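PDB 3ZXK: HIAXHD3 from Humicola insolens, which removes arabinofuranosyl side chains, probably from arabinoxylan, as a family 43 exo-acting arabinofuranosidase, the starting point for engineering endo-xylanase activity. Local coordinates for residues Cys102-Thr107 against Ile137-Tyr142; Glu229-Val234 against Asp285-Val290; Ile384-Arg390 against Gln454-Arg460. One frame throughout, in Å; residues are numbered along the deposited sequence.

Contact 1. Residues Cys102-Thr107 against Ile137-Tyr142; sequences CVEGRT and IDNCYY. With XYP (beta-D-xylopyranose), chain C.
Thr107 and Tyr141 cross at about a right angle, with the hydroxyl of the first set against the backbone of the second. Thr107 OG1 stands beside its own backbone N (chi1 -60°), where it gives its proton to Asn139 O at 2.7 Å and takes one from Tyr141 N at 3.1 Å; CG2 reaches CD2 of the Tyr141 ring at 3.7 Å. A valine here lacks the hydroxyl and is likely to leave Asn139 O and Tyr141 N without their shared partner, the inverse gamma turn centred on Tyr141 less firmly fixed. Arg106 and Asp138 lie side by side, nearly coplanar, and Arg106 NE and NH2 both grip Asp138 OD1, NH2 on its syn lone pair at 2.8 Å. Paired backbone bonds between Thr107 and Ile137 close the edge of a four-stranded blade of the five-bladed family 43 propeller. From the type I' hairpin, Cys102 SG reaches Cys140 SG through a disulfide of 2.0 Å. Beyond it Tyr142 OH lies 2.7 Å from O5 of the bound xylopyranose and is hydrogen-bonded to Glu192. A covalent link, a salt bridge and a hydroxyl that both donates and accepts thus tie the chain carrying a sugar-binding tyrosine to the blade.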
# COMPACT_ATOMS: atom_id res chain seq x y z
N CYS A 102 14.63 -4.92 -1.57
CA CYS A 102 15.66 -4.32 -2.42
C CYS A 102 15.16 -3.00 -2.98
O CYS A 102 14.09 -2.94 -3.59
CB CYS A 102 16.04 -5.25 -3.59
SG CYS A 102 17.28 -4.45 -4.64
N VAL A 103 15.93 -1.94 -2.78
CA VAL A 103 15.59 -0.62 -3.29
C VAL A 103 16.82 -0.09 -3.98
O VAL A 103 17.90 0.02 -3.36
CB VAL A 103 15.15 0.34 -2.14
CG1 VAL A 103 14.83 1.73 -2.70
CG2 VAL A 103 13.94 -0.22 -1.40
N GLU A 104 16.66 0.21 -5.27
CA GLU A 104 17.72 0.74 -6.12
C GLU A 104 19.05 0.01 -5.90
O GLU A 104 20.09 0.62 -5.58
CB GLU A 104 17.86 2.25 -5.95
CG GLU A 104 16.55 2.99 -6.23
CD GLU A 104 16.73 4.48 -6.24
OE1 GLU A 104 17.48 4.99 -7.12
OE2 GLU A 104 16.15 5.14 -5.38
N GLY A 105 18.99 -1.31 -6.04
CA GLY A 105 20.19 -2.14 -6.13
C GLY A 105 20.81 -2.61 -4.83
O GLY A 105 21.78 -3.35 -4.87
N ARG A 106 20.27 -2.22 -3.67
CA ARG A 106 20.75 -2.76 -2.37
C ARG A 106 19.55 -3.29 -1.58
O ARG A 106 18.46 -2.77 -1.73
CB ARG A 106 21.43 -1.71 -1.50
CG ARG A 106 22.61 -1.02 -2.15
CD ARG A 106 23.21 0.01 -1.20
NE ARG A 106 24.36 -0.52 -0.48
CZ ARG A 106 25.11 0.20 0.36
NH1 ARG A 106 24.80 1.47 0.59
NH2 ARG A 106 26.15 -0.35 0.98
N THR A 107 19.78 -4.25 -0.70
CA THR A 107 18.71 -4.86 0.06
C THR A 107 18.80 -4.40 1.51
O THR A 107 19.86 -4.47 2.13
CB THR A 107 18.80 -6.39 -0.04
OG1 THR A 107 18.69 -6.76 -1.42
CG2 THR A 107 17.64 -7.05 0.73
N ILE A 137 22.42 -5.32 2.70
CA ILE A 137 23.14 -6.34 1.95
C ILE A 137 23.41 -5.79 0.54
O ILE A 137 22.50 -5.27 -0.11
CB ILE A 137 22.29 -7.64 1.91
CG1 ILE A 137 22.30 -8.34 3.28
CG2 ILE A 137 22.81 -8.59 0.84
CD1 ILE A 137 21.23 -9.42 3.44
N ASP A 138 24.65 -5.92 0.05
CA ASP A 138 25.07 -5.35 -1.24
C ASP A 138 24.82 -6.34 -2.40
O ASP A 138 25.71 -6.62 -3.22
CB ASP A 138 26.57 -4.97 -1.22
CG ASP A 138 26.86 -3.71 -0.38
OD1 ASP A 138 25.95 -2.88 -0.17
OD2 ASP A 138 28.04 -3.56 0.05
N ASN A 139 23.63 -6.91 -2.42
CA ASN A 139 23.13 -7.66 -3.57
C ASN A 139 21.69 -7.23 -3.68
O ASN A 139 21.08 -6.88 -2.67
CB ASN A 139 23.23 -9.16 -3.30
CG ASN A 139 23.04 -10.00 -4.57
OD1 ASN A 139 22.93 -9.47 -5.69
ND2 ASN A 139 23.02 -11.31 -4.39
N CYS A 140 21.15 -7.18 -4.89
CA CYS A 140 19.76 -6.80 -5.02
C CYS A 140 18.90 -8.05 -5.07
O CYS A 140 18.97 -8.83 -6.03
CB CYS A 140 19.46 -5.92 -6.23
SG CYS A 140 17.67 -5.55 -6.28
N TYR A 141 18.11 -8.25 -4.02
CA TYR A 141 17.18 -9.34 -4.00
C TYR A 141 15.87 -8.83 -4.57
O TYR A 141 14.90 -8.62 -3.83
CB TYR A 141 17.00 -9.84 -2.58
CG TYR A 141 18.25 -10.43 -1.94
CD1 TYR A 141 19.28 -11.00 -2.72
CD2 TYR A 141 18.37 -10.46 -0.56
CE1 TYR A 141 20.40 -11.56 -2.11
CE2 TYR A 141 19.48 -11.02 0.05
CZ TYR A 141 20.50 -11.55 -0.73
OH TYR A 141 21.59 -12.09 -0.08
N TYR A 142 15.83 -8.65 -5.89
CA TYR A 142 14.63 -8.15 -6.58
C TYR A 142 13.48 -9.14 -6.38
O TYR A 142 13.66 -10.35 -6.59
CB TYR A 142 14.91 -8.00 -8.08
CG TYR A 142 13.67 -7.57 -8.83
CD1 TYR A 142 13.26 -6.24 -8.85
CD2 TYR A 142 12.86 -8.50 -9.48
CE1 TYR A 142 12.09 -5.85 -9.50
CE2 TYR A 142 11.71 -8.12 -10.16
CZ TYR A 142 11.32 -6.80 -10.15
OH TYR A 142 10.18 -6.42 -10.82
C1 XYP C . 9.90 -4.65 -14.33
C2 XYP C . 10.76 -3.39 -14.33
C3 XYP C . 12.23 -3.76 -14.53
C4 XYP C . 12.65 -4.78 -13.47
C5 XYP C . 11.78 -6.02 -13.60
O2 XYP C . 10.31 -2.49 -15.35
O3 XYP C . 13.04 -2.58 -14.44
O4 XYP C . 14.05 -5.12 -13.55
O5 XYP C . 10.41 -5.62 -13.40
O HOH W 1 12.86 -6.88 -2.64

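Contact 2. Residues Glu229-Val234 against Asp285-Val290; sequences EARTLV and DGWPEV
Asp285 meets Arg231 first: Asp285 OD2 accepts from Arg231 NH2 at 2.8 Å, a salt bridge in which the donor stands above the carboxylate plane while the oxygen lies near the guanidinium plane. Its OD1 is held by Thr283. Trp287 lays its indole under the same arginine. The guanidinium rests flat on it, planes 8° apart and centres 3.5 Å apart, a cation-pi stack; the chain of Arg231, extended from CG to NE, runs over the same face and adds a CH-pi contact from CD. At the far rim of the indole, Trp287 CH2 meets Glu229 O edge-on at 3.5 Å, and CG of Glu229 also touches the six-membered ring. Pro288 O lies 3.7 Å from Leu233 CD1 and shares a water with Thr232 O. Glu289 turns its carboxylate to Arg281, yet OE2 is joined through another water to Arg231 NH1. Val290 CG2 touches both Leu233 CD1 (4.0 Å) and Val234 CG1 (3.9 Å), while a water links its N to Leu233 O. Leu233 and Val234 form a classic beta bulge opposite Glu214. Here side chains and bridging waters join the outer strands of two neighbouring blades of the five-bladed family 43 propeller.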
# COMPACT_ATOMS: atom_id res chain seq x y z
N GLU A 229 11.26 -27.71 -9.90
CA GLU A 229 10.35 -27.98 -11.02
C GLU A 229 9.02 -27.27 -10.77
O GLU A 229 8.70 -26.95 -9.62
CB GLU A 229 10.12 -29.48 -11.19
CG GLU A 229 9.37 -30.14 -10.04
CD GLU A 229 9.15 -31.61 -10.26
OE1 GLU A 229 9.15 -32.03 -11.43
OE2 GLU A 229 9.02 -32.35 -9.27
N ALA A 230 8.25 -27.02 -11.83
CA ALA A 230 7.04 -26.18 -11.74
C ALA A 230 5.75 -26.91 -12.09
O ALA A 230 5.77 -27.87 -12.88
CB ALA A 230 7.18 -24.95 -12.64
N ARG A 231 4.65 -26.45 -11.50
CA ARG A 231 3.29 -26.71 -11.98
C ARG A 231 2.56 -25.38 -11.99
O ARG A 231 2.90 -24.48 -11.26
CB ARG A 231 2.53 -27.65 -11.04
CG ARG A 231 3.00 -29.09 -11.07
CD ARG A 231 1.97 -30.01 -10.44
NE ARG A 231 2.46 -31.38 -10.45
CZ ARG A 231 1.78 -32.43 -10.00
NH1 ARG A 231 0.57 -32.26 -9.50
NH2 ARG A 231 2.33 -33.65 -10.04
N THR A 232 1.51 -25.29 -12.79
CA THR A 232 0.67 -24.10 -12.79
C THR A 232 -0.22 -24.09 -11.54
O THR A 232 -0.81 -25.11 -11.17
CB THR A 232 -0.17 -24.08 -14.06
OG1 THR A 232 0.73 -23.96 -15.17
CG2 THR A 232 -1.17 -22.91 -14.05
N LEU A 233 -0.30 -22.95 -10.88
CA LEU A 233 -1.29 -22.77 -9.82
C LEU A 233 -2.54 -22.08 -10.41
O LEU A 233 -3.68 -22.54 -10.23
CB LEU A 233 -0.69 -21.98 -8.65
CG LEU A 233 -1.53 -21.84 -7.39
CD1 LEU A 233 -1.87 -23.19 -6.78
CD2 LEU A 233 -0.78 -20.97 -6.40
N VAL A 234 -2.33 -20.97 -11.09
CA VAL A 234 -3.40 -20.36 -11.88
C VAL A 234 -2.81 -19.83 -13.16
O VAL A 234 -1.66 -19.37 -13.19
CB VAL A 234 -4.16 -19.20 -11.18
CG1 VAL A 234 -4.94 -19.67 -9.96
CG2 VAL A 234 -3.24 -18.02 -10.90
N ASP A 285 0.24 -36.40 -4.64
CA ASP A 285 1.67 -36.32 -4.96
C ASP A 285 2.39 -35.05 -4.44
O ASP A 285 3.55 -34.80 -4.79
CB ASP A 285 2.00 -36.67 -6.44
CG ASP A 285 1.38 -35.72 -7.45
OD1 ASP A 285 0.72 -34.73 -7.06
OD2 ASP A 285 1.56 -35.99 -8.68
N GLY A 286 1.71 -34.25 -3.61
CA GLY A 286 2.35 -33.17 -2.86
C GLY A 286 2.39 -31.80 -3.52
O GLY A 286 3.34 -31.03 -3.30
N TRP A 287 1.35 -31.46 -4.27
CA TRP A 287 1.27 -30.14 -4.89
C TRP A 287 -0.00 -29.44 -4.52
O TRP A 287 -1.03 -30.10 -4.35
CB TRP A 287 1.32 -30.28 -6.39
CG TRP A 287 2.62 -30.79 -6.92
CD1 TRP A 287 3.01 -32.11 -7.07
CD2 TRP A 287 3.73 -29.99 -7.41
NE1 TRP A 287 4.27 -32.18 -7.63
CE2 TRP A 287 4.76 -30.94 -7.85
CE3 TRP A 287 3.97 -28.62 -7.55
CZ2 TRP A 287 5.97 -30.52 -8.40
CZ3 TRP A 287 5.20 -28.21 -8.09
CH2 TRP A 287 6.17 -29.14 -8.51
N PRO A 288 0.03 -28.10 -4.40
CA PRO A 288 -1.22 -27.38 -4.08
C PRO A 288 -2.00 -27.03 -5.34
O PRO A 288 -1.40 -26.80 -6.39
CB PRO A 288 -0.72 -26.09 -3.41
CG PRO A 288 0.62 -25.83 -4.05
CD PRO A 288 1.20 -27.20 -4.38
N GLU A 289 -3.33 -27.03 -5.22
CA GLU A 289 -4.23 -26.61 -6.32
C GLU A 289 -5.32 -25.70 -5.79
O GLU A 289 -5.85 -25.92 -4.70
CB GLU A 289 -4.88 -27.83 -6.99
CG GLU A 289 -3.89 -28.69 -7.77
CD GLU A 289 -4.52 -29.95 -8.37
OE1 GLU A 289 -5.64 -30.34 -7.94
OE2 GLU A 289 -3.88 -30.57 -9.26
N VAL A 290 -5.69 -24.68 -6.58
CA VAL A 290 -6.79 -23.79 -6.21
C VAL A 290 -8.13 -24.52 -6.32
O VAL A 290 -8.39 -25.19 -7.33
CB VAL A 290 -6.76 -22.50 -7.06
CG1 VAL A 290 -8.05 -21.70 -6.92
CG2 VAL A 290 -5.56 -21.66 -6.65
O HOH W 2 -1.19 -30.00 -9.22
O HOH W 3 -0.83 -35.25 -9.74
O HOH W 4 -0.44 -27.31 -8.87
O HOH W 5 -4.46 -24.95 -9.23

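Contact 3. Residues Ile384-Arg390 against Gln454-Arg460; sequences IFRLDVR and QQDIWLR
Arg386 lies over the indole of Trp458, the two side chains running side by side and pointing the same way. Arg386 CG sits above the five-membered ring of Trp458 in a CH-pi contact, 3.8 Å from the centroid, and its extended chain carries the guanidinium on past CZ2, the planes 25° apart. CG stands opposite the backbone N (chi1 -176°), a setting that sends the chain along the ring toward Asp456. There Arg386 NE gives a nearly straight bond to the syn lone pair of Asp456 OD1 at 2.7 Å; the second bond, from NH2, is weak. Asp456 OD2 in turn accepts Trp458 NE1 at 2.8 Å, from above the carboxylate plane, while Lys527 makes a further salt bridge to OD1. On this side Ile384 CG2 touches the edge of the indole and CG1 packs on the chain of Arg460.

The other face is apolar: Leu387 CD1 meets Leu459 CD1 at 3.9 Å, and Ile457 CG2 touches Leu387 CB and Val389 CG1. Phe385 points into the same layer and meets Phe529. Between the faces, backbone bonds pair Phe385 with Leu459 and Leu387 with Ile457. Asp388 makes an Asx turn; Arg390 grips it through NE and NH2, and its guanidinium lays one face on Gln455 CG.

Two sides of one antiparallel pair in the concanavalin A-like domain therefore differ: one buries leucine, isoleucine and phenylalanine against the facing sheet, the other carries a charge network in which Asp456, shared by an arginine, a lysine and an indole N-H, probably stays ionised.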
# COMPACT_ATOMS: atom_id res chain seq x y z
N ILE A 384 -13.64 13.31 2.95
CA ILE A 384 -13.93 14.67 3.40
C ILE A 384 -12.87 15.16 4.38
O ILE A 384 -12.63 14.54 5.42
CB ILE A 384 -15.32 14.75 4.04
CG1 ILE A 384 -16.37 14.21 3.07
CG2 ILE A 384 -15.65 16.19 4.49
CD1 ILE A 384 -17.76 14.26 3.64
N PHE A 385 -12.20 16.25 4.02
CA PHE A 385 -11.23 16.93 4.88
C PHE A 385 -11.85 18.19 5.46
O PHE A 385 -12.49 18.96 4.74
CB PHE A 385 -9.99 17.31 4.08
CG PHE A 385 -9.11 16.14 3.69
CD1 PHE A 385 -8.13 15.66 4.57
CD2 PHE A 385 -9.27 15.53 2.44
CE1 PHE A 385 -7.31 14.61 4.18
CE2 PHE A 385 -8.45 14.49 2.07
CZ PHE A 385 -7.47 14.02 2.93
N ARG A 386 -11.62 18.42 6.74
CA ARG A 386 -12.11 19.60 7.44
C ARG A 386 -10.88 20.42 7.85
O ARG A 386 -9.98 19.89 8.52
CB ARG A 386 -12.95 19.17 8.65
CG ARG A 386 -13.60 20.31 9.40
CD ARG A 386 -14.16 19.84 10.72
NE ARG A 386 -14.84 20.92 11.42
CZ ARG A 386 -15.54 20.75 12.52
NH1 ARG A 386 -15.67 19.53 13.06
NH2 ARG A 386 -16.13 21.78 13.09
N LEU A 387 -10.80 21.67 7.40
CA LEU A 387 -9.61 22.52 7.59
C LEU A 387 -9.90 23.87 8.19
O LEU A 387 -10.99 24.41 8.01
CB LEU A 387 -8.85 22.73 6.27
CG LEU A 387 -8.35 21.46 5.58
CD1 LEU A 387 -9.35 20.98 4.55
CD2 LEU A 387 -7.00 21.75 4.95
N ASP A 388 -8.92 24.39 8.93
CA ASP A 388 -8.88 25.81 9.28
C ASP A 388 -7.72 26.44 8.46
O ASP A 388 -6.56 26.08 8.66
CB ASP A 388 -8.65 25.96 10.78
CG ASP A 388 -8.45 27.41 11.25
OD1 ASP A 388 -8.31 28.36 10.43
OD2 ASP A 388 -8.40 27.59 12.49
N VAL A 389 -8.03 27.35 7.54
CA VAL A 389 -7.00 27.85 6.62
C VAL A 389 -6.64 29.33 6.85
O VAL A 389 -6.03 29.98 6.00
CB VAL A 389 -7.38 27.64 5.13
CG1 VAL A 389 -7.60 26.15 4.82
CG2 VAL A 389 -8.59 28.46 4.75
N ARG A 390 -6.99 29.85 8.03
CA ARG A 390 -6.69 31.25 8.36
C ARG A 390 -5.21 31.57 8.30
O ARG A 390 -4.84 32.72 8.01
CB ARG A 390 -7.28 31.67 9.69
CG ARG A 390 -8.80 31.73 9.67
CD ARG A 390 -9.35 31.92 11.06
NE ARG A 390 -8.82 30.88 11.95
CZ ARG A 390 -8.85 30.95 13.28
NH1 ARG A 390 -9.38 32.01 13.87
NH2 ARG A 390 -8.37 29.96 14.02
N GLN A 454 -13.04 30.63 6.56
CA GLN A 454 -11.68 30.08 6.57
C GLN A 454 -11.42 29.21 7.78
O GLN A 454 -10.65 28.26 7.71
CB GLN A 454 -10.62 31.19 6.52
CG GLN A 454 -10.59 31.91 5.18
CD GLN A 454 -9.68 33.10 5.23
OE1 GLN A 454 -8.66 33.07 5.90
NE2 GLN A 454 -10.07 34.18 4.56
N GLN A 455 -12.08 29.53 8.89
CA GLN A 455 -11.85 28.79 10.13
C GLN A 455 -12.45 27.38 10.06
O GLN A 455 -12.03 26.51 10.80
CB GLN A 455 -12.37 29.59 11.34
CG GLN A 455 -12.00 29.06 12.74
CD GLN A 455 -12.84 27.88 13.18
OE1 GLN A 455 -14.04 27.80 12.88
NE2 GLN A 455 -12.22 26.93 13.88
N ASP A 456 -13.38 27.14 9.13
CA ASP A 456 -14.02 25.84 9.04
C ASP A 456 -14.49 25.56 7.63
O ASP A 456 -15.65 25.79 7.29
CB ASP A 456 -15.18 25.72 10.03
CG ASP A 456 -15.58 24.28 10.30
OD1 ASP A 456 -14.69 23.46 10.58
OD2 ASP A 456 -16.80 23.99 10.27
N ILE A 457 -13.57 25.08 6.80
CA ILE A 457 -13.89 24.73 5.43
C ILE A 457 -13.80 23.23 5.22
O ILE A 457 -12.85 22.59 5.67
CB ILE A 457 -12.99 25.49 4.42
CG1 ILE A 457 -13.37 25.12 2.98
CG2 ILE A 457 -11.52 25.19 4.66
CD1 ILE A 457 -12.96 26.19 1.98
N TRP A 458 -14.80 22.67 4.55
CA TRP A 458 -14.87 21.25 4.34
C TRP A 458 -14.73 20.99 2.88
O TRP A 458 -15.41 21.62 2.05
CB TRP A 458 -16.21 20.70 4.81
CG TRP A 458 -16.50 20.94 6.28
CD1 TRP A 458 -16.57 22.17 6.96
CD2 TRP A 458 -16.89 19.93 7.27
NE1 TRP A 458 -16.91 21.97 8.28
CE2 TRP A 458 -17.11 20.65 8.53
CE3 TRP A 458 -17.03 18.54 7.26
CZ2 TRP A 458 -17.48 19.99 9.70
CZ3 TRP A 458 -17.39 17.89 8.44
CH2 TRP A 458 -17.61 18.61 9.64
N LEU A 459 -13.83 20.09 2.56
CA LEU A 459 -13.49 19.77 1.19
C LEU A 459 -13.75 18.29 0.94
O LEU A 459 -13.19 17.42 1.64
CB LEU A 459 -12.02 20.11 0.91
CG LEU A 459 -11.67 21.60 1.03
CD1 LEU A 459 -10.17 21.81 0.83
CD2 LEU A 459 -12.50 22.46 0.05
N ARG A 460 -14.53 18.01 -0.09
CA ARG A 460 -15.03 16.67 -0.36
C ARG A 460 -14.68 16.15 -1.74
O ARG A 460 -14.89 16.84 -2.73
CB ARG A 460 -16.56 16.68 -0.16
CG ARG A 460 -17.31 15.39 -0.54
CD ARG A 460 -18.76 15.43 -0.09
NE ARG A 460 -19.58 14.74 -1.09
CZ ARG A 460 -20.88 14.95 -1.28
NH1 ARG A 460 -21.54 15.78 -0.49
NH2 ARG A 460 -21.52 14.29 -2.24
O HOH W 6 -6.23 32.56 4.51

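Contacts 1 and 2 both belong to the catalytic family 43 domain, their centres about 29 Å apart and their nearest atoms about 17 Å apart. Contact 3 lies in the concanavalin A-like domain on the opposite side of the chain's centre from both, its centre about 43 Å from that of contact 1 and about 54 Å from that of contact 2. The glycan pocket draws on both domains, since Phe469 and Trp502 join Tyr142 in lining it. Contact 1 alone of the three supplies a pocket residue; contact 2 stays back from the sugar, with the side chain of Val234 about 11 Å from the bound arabinofuranose. The three follow one another along the chain without touching.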